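Local coordinates for uncharacterized protein (Enterococcus faecalis, PDB 3L1W), which is functionally uncharacterized but belongs to the endonuclease/exonuclease/phosphatase family and may act as a 3'-5' RNA exonuclease, at residues Cys39-Val44 with Arg50-Tyr55; Ala209-Ile214 with Asp241-Glu246. All coordinates share one frame; numbering follows the deposited sequence. Where two conformers were deposited one is given.

Overall arrangement
Interactions 1 and 2 both reach the same mixed beta-sheet, their centres 19 Å apart and their nearest atoms about 5 Å from each other without touching. Strand 2-7 runs between strands 38-44 and 245-251, each of which carries one side of a contact. Interaction 1 packs helix 46-55 on one side of strand 38-44, whereas interaction 2 fastens the loop before strand 215-220 to the segment leading into strand 245-251. Asn7 joins the two regions: its side-chain ND2 hydrogen-bonds Glu43 OE2, and the His242 side chain touches Asn7. By analogy with DNase I-like relatives, His242 of interaction 2 probably belongs to the active site, while interaction 1 packs behind strand 38-44, whose Glu43 probably reaches it.

Interaction 1: Cys39-Val44 with Arg50-Tyr55; sequences CCIQEV and RDLKAY
Leu52 overlaps two branched side chains of the strand at once, with its CD1 methyl 4.0 Å from Ile41 CG2 and 4.0 Å from Val44 CG1. Chi2 of Leu52, 174°, stretches CD1 away from the helix backbone, so that one methyl reaches both partners. The leucine meets Val44 at roughly a right angle and runs alongside Ile41, the two side chains pointing in opposite directions. In Ile41, chi1 of -65° sets CG1 beside the backbone N, which leaves CG2 anti to that nitrogen and turned to the leucine. No hydrogen bond crosses the interface, which suits these purely aliphatic residues, and all three are buried. Ile41 and Val44 point the same way because a G1 beta bulge at Glu43 and Val44, facing strand 73-78, shifts the register: two residues intervene where a regular strand would have one. Glu43, with a positive phi of 70°, takes the left-handed conformation of this bulge, and its carboxylate bonds to Val10 N and Asn7 ND2, away from the helix. Val8 also packs on Ile41 and Val44, while Cys28 and Ile31 of helix 20-34 touch Leu52, placing that leucine where helix 46-55 meets both its neighbouring helix and strand 38-44 of the sheet.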
ATOM      1  N   CYS A  39      12.088  -1.477  -9.218  1.00 13.04           N
ATOM      2  CA  CYS A  39      11.539  -2.782  -8.874  1.00 14.77           C
ATOM      3  C   CYS A  39      12.236  -3.843  -9.702  1.00 15.61           C
ATOM      4  O   CYS A  39      12.264  -3.754 -10.931  1.00 16.93           O
ATOM      5  CB  CYS A  39      10.026  -2.820  -9.161  1.00 15.78           C
ATOM      6  SG  CYS A  39       9.179  -4.326  -8.546  1.00 19.58           S
ATOM      7  N   CYS A  40      12.794  -4.856  -9.042  1.00 14.09           N
ATOM      8  CA  CYS A  40      13.284  -6.028  -9.762  1.00 14.22           C
ATOM      9  C   CYS A  40      12.103  -6.944 -10.052  1.00 16.23           C
ATOM     10  O   CYS A  40      11.272  -7.191  -9.179  1.00 15.02           O
ATOM     11  CB  CYS A  40      14.335  -6.774  -8.935  1.00 14.43           C
ATOM     12  SG  CYS A  40      15.930  -5.913  -8.866  1.00 16.98           S
ATOM     13  N   ILE A  41      12.033  -7.435 -11.285  1.00 13.72           N
ATOM     14  CA  ILE A  41      10.944  -8.287 -11.728  1.00 12.36           C
ATOM     15  C   ILE A  41      11.511  -9.626 -12.158  1.00 13.32           C
ATOM     16  O   ILE A  41      12.510  -9.667 -12.878  1.00 14.25           O
ATOM     17  CB  ILE A  41      10.245  -7.666 -12.957  1.00 13.04           C
ATOM     18  CG1 ILE A  41       9.561  -6.346 -12.584  1.00 13.16           C
ATOM     19  CG2 ILE A  41       9.201  -8.632 -13.552  1.00 13.56           C
ATOM     20  CD1 ILE A  41       8.390  -6.524 -11.612  1.00 16.77           C
ATOM     21  N   GLN A  42      10.886 -10.722 -11.726  1.00 13.91           N
ATOM     22  CA  GLN A  42      11.239 -12.046 -12.238  1.00 16.75           C
ATOM     23  C   GLN A  42      10.089 -12.670 -13.027  1.00 16.09           C
ATOM     24  O   GLN A  42       8.922 -12.332 -12.812  1.00 15.15           O
ATOM     25  CB  GLN A  42      11.653 -13.006 -11.114  1.00 13.70           C
ATOM     26  CG  GLN A  42      12.794 -12.509 -10.236  1.00 14.75           C
ATOM     27  CD  GLN A  42      12.301 -11.503  -9.213  1.00 14.79           C
ATOM     28  OE1 GLN A  42      11.228 -11.674  -8.633  1.00 13.68           O
ATOM     29  NE2 GLN A  42      13.082 -10.456  -8.979  1.00 13.43           N
ATOM     30  N   GLU A  43      10.450 -13.580 -13.929  1.00 16.45           N
ATOM     31  CA  GLU A  43       9.516 -14.428 -14.690  1.00 17.56           C
ATOM     32  C   GLU A  43       8.699 -13.673 -15.733  1.00 15.97           C
ATOM     33  O   GLU A  43       7.473 -13.693 -15.707  1.00 16.42           O
ATOM     34  CB  GLU A  43       8.602 -15.231 -13.758  1.00 16.76           C
ATOM     35  CG  GLU A  43       9.364 -16.203 -12.862  1.00 16.04           C
ATOM     36  CD  GLU A  43       8.499 -17.315 -12.288  1.00 18.56           C
ATOM     37  OE1 GLU A  43       7.431 -17.603 -12.855  1.00 18.07           O
ATOM     38  OE2 GLU A  43       8.907 -17.932 -11.276  1.00 17.15           O
ATOM     39  N   VAL A  44       9.385 -13.006 -16.651  1.00 17.53           N
ATOM     40  CA  VAL A  44       8.700 -12.306 -17.727  1.00 17.52           C
ATOM     41  C   VAL A  44       9.187 -12.764 -19.101  1.00 17.43           C
ATOM     42  O   VAL A  44      10.349 -12.570 -19.469  1.00 19.17           O
ATOM     43  CB  VAL A  44       8.819 -10.769 -17.584  1.00 16.68           C
ATOM     44  CG1 VAL A  44       7.941 -10.294 -16.433  1.00 15.06           C
ATOM     45  CG2 VAL A  44      10.281 -10.335 -17.370  1.00 17.84           C
ATOM     46  N   ARG A  50       6.839  -6.529 -22.809  1.00 18.03           N
ATOM     47  CA  ARG A  50       6.126  -5.537 -23.615  0.50 19.09           C
ATOM     48  C   ARG A  50       4.987  -4.910 -22.819  1.00 19.69           C
ATOM     49  O   ARG A  50       4.797  -3.693 -22.856  1.00 18.43           O
ATOM     50  CB  ARG A  50       5.576  -6.149 -24.907  0.50 22.45           C
ATOM     51  CG  ARG A  50       6.622  -6.485 -25.960  0.50 23.18           C
ATOM     52  CD  ARG A  50       5.979  -6.679 -27.337  0.50 32.70           C
ATOM     53  NE  ARG A  50       5.082  -7.837 -27.398  0.50 40.54           N
ATOM     54  CZ  ARG A  50       3.778  -7.798 -27.131  0.50 39.22           C
ATOM     55  NH1 ARG A  50       3.202  -6.657 -26.774  0.50 37.45           N
ATOM     56  NH2 ARG A  50       3.046  -8.904 -27.216  0.50 38.93           N
ATOM     57  N   ASP A  51       4.237  -5.737 -22.089  1.00 17.75           N
ATOM     58  CA  ASP A  51       3.135  -5.246 -21.270  1.00 16.52           C
ATOM     59  C   ASP A  51       3.616  -4.352 -20.127  1.00 17.67           C
ATOM     60  O   ASP A  51       2.988  -3.333 -19.825  1.00 18.04           O
ATOM     61  CB  ASP A  51       2.292  -6.408 -20.720  1.00 16.00           C
ATOM     62  CG  ASP A  51       1.423  -7.060 -21.787  1.00 26.10           C
ATOM     63  OD1 ASP A  51       1.099  -6.399 -22.799  1.00 25.03           O
ATOM     64  OD2 ASP A  51       1.059  -8.240 -21.608  1.00 23.38           O
ATOM     65  N   LEU A  52       4.726  -4.714 -19.484  1.00 16.16           N
ATOM     66  CA  LEU A  52       5.267  -3.847 -18.438  1.00 15.93           C
ATOM     67  C   LEU A  52       5.617  -2.472 -18.993  1.00 16.51           C
ATOM     68  O   LEU A  52       5.337  -1.458 -18.360  1.00 16.58           O
ATOM     69  CB  LEU A  52       6.496  -4.469 -17.777  1.00 15.96           C
ATOM     70  CG  LEU A  52       6.209  -5.691 -16.905  1.00 16.48           C
ATOM     71  CD1 LEU A  52       7.513  -6.317 -16.413  1.00 20.95           C
ATOM     72  CD2 LEU A  52       5.319  -5.317 -15.739  1.00 15.95           C
ATOM     73  N   LYS A  53       6.259  -2.438 -20.158  1.00 16.64           N
ATOM     74  CA  LYS A  53       6.573  -1.164 -20.793  1.00 17.28           C
ATOM     75  C   LYS A  53       5.319  -0.379 -21.171  1.00 16.59           C
ATOM     76  O   LYS A  53       5.283   0.841 -21.035  1.00 19.36           O
ATOM     77  CB  LYS A  53       7.453  -1.364 -22.035  1.00 18.51           C
ATOM     78  CG  LYS A  53       8.836  -1.935 -21.734  1.00 22.74           C
ATOM     79  CD  LYS A  53       9.619  -2.157 -23.027  1.00 26.04           C
ATOM     80  CE  LYS A  53      10.985  -2.754 -22.746  1.00 32.99           C
ATOM     81  NZ  LYS A  53      11.699  -3.157 -24.001  1.00 41.96           N
ATOM     82  N   ALA A  54       4.297  -1.075 -21.655  1.00 16.07           N
ATOM     83  CA  ALA A  54       3.109  -0.399 -22.164  1.00 15.32           C
ATOM     84  C   ALA A  54       2.195   0.101 -21.047  1.00 15.25           C
ATOM     85  O   ALA A  54       1.613   1.187 -21.147  1.00 15.37           O
ATOM     86  CB  ALA A  54       2.341  -1.324 -23.091  1.00 16.31           C
ATOM     87  N   TYR A  55       2.087  -0.689 -19.981  1.00 14.79           N
ATOM     88  CA  TYR A  55       1.063  -0.447 -18.962  1.00 15.47           C
ATOM     89  C   TYR A  55       1.571   0.007 -17.598  1.00 14.37           C
ATOM     90  O   TYR A  55       0.771   0.270 -16.707  1.00 18.78           O
ATOM     91  CB  TYR A  55       0.165  -1.684 -18.810  1.00 15.31           C
ATOM     92  CG  TYR A  55      -0.617  -1.976 -20.063  1.00 16.35           C
ATOM     93  CD1 TYR A  55      -1.716  -1.211 -20.404  1.00 20.00           C
ATOM     94  CD2 TYR A  55      -0.250  -3.015 -20.908  1.00 21.43           C
ATOM     95  CE1 TYR A  55      -2.435  -1.468 -21.555  1.00 23.56           C
ATOM     96  CE2 TYR A  55      -0.966  -3.283 -22.064  1.00 21.73           C
ATOM     97  CZ  TYR A  55      -2.056  -2.501 -22.380  1.00 29.43           C
ATOM     98  OH  TYR A  55      -2.771  -2.744 -23.529  1.00 30.33           O
TER

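Interaction 2: Ala209-Ile214 with Asp241-Glu246; sequences AELEEI and DHFPLE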
ATOM      1  N   ALA A 209       1.311 -18.587   8.111  1.00 20.45           N
ATOM      2  CA  ALA A 209       2.332 -19.509   8.591  1.00 21.06           C
ATOM      3  C   ALA A 209       2.741 -20.498   7.496  1.00 23.18           C
ATOM      4  O   ALA A 209       3.815 -21.099   7.561  1.00 24.03           O
ATOM      5  CB  ALA A 209       1.844 -20.244   9.822  1.00 24.01           C
ATOM      6  N   GLU A 210       1.890 -20.641   6.482  1.00 22.47           N
ATOM      7  CA  GLU A 210       2.136 -21.569   5.374  1.00 24.06           C
ATOM      8  C   GLU A 210       2.746 -20.920   4.130  1.00 23.05           C
ATOM      9  O   GLU A 210       3.036 -21.601   3.145  1.00 24.51           O
ATOM     10  CB  GLU A 210       0.841 -22.289   5.001  1.00 23.08           C
ATOM     11  CG  GLU A 210       0.348 -23.236   6.090  1.00 23.96           C
ATOM     12  CD  GLU A 210      -1.025 -23.814   5.803  1.00 31.63           C
ATOM     13  OE1 GLU A 210      -1.368 -24.007   4.621  1.00 36.36           O
ATOM     14  OE2 GLU A 210      -1.766 -24.080   6.769  1.00 35.92           O
ATOM     15  N   LEU A 211       2.939 -19.610   4.160  1.00 17.48           N
ATOM     16  CA  LEU A 211       3.632 -18.957   3.051  1.00 17.17           C
ATOM     17  C   LEU A 211       5.072 -19.455   2.992  1.00 26.69           C
ATOM     18  O   LEU A 211       5.669 -19.758   4.023  1.00 32.75           O
ATOM     19  CB  LEU A 211       3.633 -17.451   3.240  1.00 17.22           C
ATOM     20  CG  LEU A 211       2.234 -16.842   3.262  1.00 17.94           C
ATOM     21  CD1 LEU A 211       2.286 -15.423   3.796  1.00 19.48           C
ATOM     22  CD2 LEU A 211       1.626 -16.875   1.862  1.00 21.27           C
ATOM     23  N   GLU A 212       5.624 -19.568   1.788  1.00 21.32           N
ATOM     24  CA  GLU A 212       7.049 -19.842   1.656  1.00 22.65           C
ATOM     25  C   GLU A 212       7.827 -18.527   1.651  1.00 19.11           C
ATOM     26  O   GLU A 212       7.411 -17.553   1.028  1.00 21.33           O
ATOM     27  CB  GLU A 212       7.322 -20.633   0.372  1.00 24.38           C
ATOM     28  CG  GLU A 212       6.593 -21.972   0.326  1.00 29.45           C
ATOM     29  CD  GLU A 212       6.927 -22.780  -0.913  1.00 37.08           C
ATOM     30  OE1 GLU A 212       8.011 -22.565  -1.492  1.00 32.05           O
ATOM     31  OE2 GLU A 212       6.099 -23.622  -1.314  1.00 40.03           O
ATOM     32  N   GLU A 213       8.946 -18.502   2.366  1.00 18.17           N
ATOM     33  CA  GLU A 213       9.820 -17.333   2.391  0.50 17.17           C
ATOM     34  C   GLU A 213      10.939 -17.534   1.381  1.00 17.93           C
ATOM     35  O   GLU A 213      12.021 -18.034   1.717  1.00 17.91           O
ATOM     36  CB  GLU A 213      10.420 -17.132   3.784  0.50 19.96           C
ATOM     37  CG  GLU A 213       9.396 -16.864   4.865  0.50 22.13           C
ATOM     38  CD  GLU A 213       9.981 -16.908   6.264  0.50 21.56           C
ATOM     39  OE1 GLU A 213      11.214 -17.063   6.407  0.50 19.10           O
ATOM     40  OE2 GLU A 213       9.195 -16.799   7.226  0.50 21.83           O
ATOM     41  N   ILE A 214      10.681 -17.154   0.135  1.00 16.36           N
ATOM     42  CA  ILE A 214      11.665 -17.411  -0.913  1.00 13.84           C
ATOM     43  C   ILE A 214      12.166 -16.150  -1.629  1.00 14.17           C
ATOM     44  O   ILE A 214      13.180 -16.197  -2.321  1.00 17.40           O
ATOM     45  CB  ILE A 214      11.163 -18.455  -1.945  1.00 16.70           C
ATOM     46  CG1 ILE A 214       9.858 -18.004  -2.619  1.00 16.99           C
ATOM     47  CG2 ILE A 214      11.006 -19.834  -1.277  1.00 17.47           C
ATOM     48  CD1 ILE A 214       9.371 -18.992  -3.697  1.00 16.59           C
ATOM     49  N   ASP A 241       1.509 -15.268  -7.938  1.00 14.46           N
ATOM     50  CA  ASP A 241       1.582 -16.265  -6.870  1.00 15.75           C
ATOM     51  C   ASP A 241       2.647 -15.924  -5.828  1.00 16.49           C
ATOM     52  O   ASP A 241       2.829 -16.656  -4.851  1.00 17.61           O
ATOM     53  CB  ASP A 241       1.726 -17.711  -7.402  1.00 14.42           C
ATOM     54  CG  ASP A 241       2.930 -17.906  -8.321  1.00 18.09           C
ATOM     55  OD1 ASP A 241       3.653 -16.937  -8.632  1.00 14.92           O
ATOM     56  OD2 ASP A 241       3.138 -19.065  -8.745  1.00 19.47           O
ATOM     57  N   HIS A 242       3.344 -14.804  -6.043  1.00 14.78           N
ATOM     58  CA  HIS A 242       4.160 -14.181  -4.999  1.00 15.79           C
ATOM     59  C   HIS A 242       3.547 -12.847  -4.602  1.00 15.29           C
ATOM     60  O   HIS A 242       2.922 -12.181  -5.427  1.00 15.89           O
ATOM     61  CB  HIS A 242       5.558 -13.851  -5.521  1.00 14.52           C
ATOM     62  CG  HIS A 242       6.369 -15.039  -5.924  1.00 15.30           C
ATOM     63  ND1 HIS A 242       7.597 -15.324  -5.362  1.00 17.44           N
ATOM     64  CD2 HIS A 242       6.162 -15.975  -6.878  1.00 16.53           C
ATOM     65  CE1 HIS A 242       8.092 -16.412  -5.928  1.00 15.05           C
ATOM     66  NE2 HIS A 242       7.248 -16.818  -6.860  1.00 18.46           N
ATOM     67  N   PHE A 243       3.772 -12.430  -3.364  1.00 15.42           N
ATOM     68  CA  PHE A 243       3.549 -11.026  -2.997  1.00 13.98           C
ATOM     69  C   PHE A 243       4.786 -10.230  -3.392  1.00 15.04           C
ATOM     70  O   PHE A 243       5.904 -10.729  -3.280  1.00 17.44           O
ATOM     71  CB  PHE A 243       3.393 -10.875  -1.479  1.00 14.93           C
ATOM     72  CG  PHE A 243       2.209 -11.592  -0.907  1.00 17.33           C
ATOM     73  CD1 PHE A 243       0.981 -11.532  -1.544  1.00 16.48           C
ATOM     74  CD2 PHE A 243       2.314 -12.298   0.289  1.00 19.21           C
ATOM     75  CE1 PHE A 243      -0.131 -12.181  -1.005  1.00 17.96           C
ATOM     76  CE2 PHE A 243       1.208 -12.940   0.840  1.00 17.90           C
ATOM     77  CZ  PHE A 243      -0.013 -12.885   0.191  1.00 18.97           C
ATOM     78  N   PRO A 244       4.599  -8.972  -3.828  1.00 15.24           N
ATOM     79  CA  PRO A 244       5.765  -8.088  -3.900  1.00 13.85           C
ATOM     80  C   PRO A 244       6.380  -7.913  -2.515  1.00 14.97           C
ATOM     81  O   PRO A 244       5.683  -7.955  -1.481  1.00 14.32           O
ATOM     82  CB  PRO A 244       5.172  -6.739  -4.359  1.00 13.52           C
ATOM     83  CG  PRO A 244       3.816  -7.077  -4.929  1.00 14.47           C
ATOM     84  CD  PRO A 244       3.346  -8.288  -4.177  1.00 15.67           C
ATOM     85  N   LEU A 245       7.687  -7.686  -2.501  1.00 14.16           N
ATOM     86  CA  LEU A 245       8.416  -7.420  -1.275  1.00 13.39           C
ATOM     87  C   LEU A 245       9.058  -6.067  -1.479  1.00 19.90           C
ATOM     88  O   LEU A 245       9.738  -5.851  -2.484  1.00 16.97           O
ATOM     89  CB  LEU A 245       9.504  -8.488  -1.075  1.00 14.60           C
ATOM     90  CG  LEU A 245      10.490  -8.345   0.079  1.00 18.07           C
ATOM     91  CD1 LEU A 245       9.754  -8.273   1.412  1.00 24.38           C
ATOM     92  CD2 LEU A 245      11.476  -9.535   0.060  1.00 17.13           C
ATOM     93  N   GLU A 246       8.827  -5.147  -0.554  1.00 15.37           N
ATOM     94  CA  GLU A 246       9.426  -3.828  -0.672  1.00 13.94           C
ATOM     95  C   GLU A 246      10.288  -3.441   0.528  1.00 15.54           C
ATOM     96  O   GLU A 246      10.182  -4.029   1.608  1.00 17.05           O
ATOM     97  CB  GLU A 246       8.354  -2.770  -0.949  1.00 20.12           C
ATOM     98  CG  GLU A 246       7.448  -2.464   0.224  1.00 22.44           C
ATOM     99  CD  GLU A 246       6.699  -1.144   0.045  1.00 23.21           C
ATOM    100  OE1 GLU A 246       6.190  -0.869  -1.064  1.00 16.38           O
ATOM    101  OE2 GLU A 246       6.626  -0.371   1.019  1.00 25.02           O
TER
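This is a small, buried contact of side chains between two irregular segments: the loop running into strand 215-220 and the Asp-His-Phe-Pro approach to strand 245-251. It consists of two pairs. Leu211 sets its branched end against the rim of the Phe243 ring, where CD1 lies near the ring plane, 4.0 Å from CE2, and CD2 is 4.1 Å from the same Phe243 carbon. Ile214 supplies the second pair, its CD1 standing 3.6 Å from His242 CE1, with an oblique approach to the imidazole. Chi1 of Ile214, 59°, tucks CG1 between the backbone N and carbonyl carbon, and the extended chi2 then carries CD1 to the histidine. Around these pairs the aromatic rings make edge-to-face contacts, Phe243 with Phe238 and His242 with Phe199. His242 ND1 is hydrogen-bonded by OD2 of Asp215, the residue following Ile214. Ile214 and Asp215, adjacent in the chain, thus meet the imidazole by packing and by hydrogen bonding, and probably limit its rotation. Such an Asp-His pair recurs in the active sites of this family, so the chemistry is consistent with apolar packing that helps orient a probably functional histidine, with ND1 held by the carboxylate.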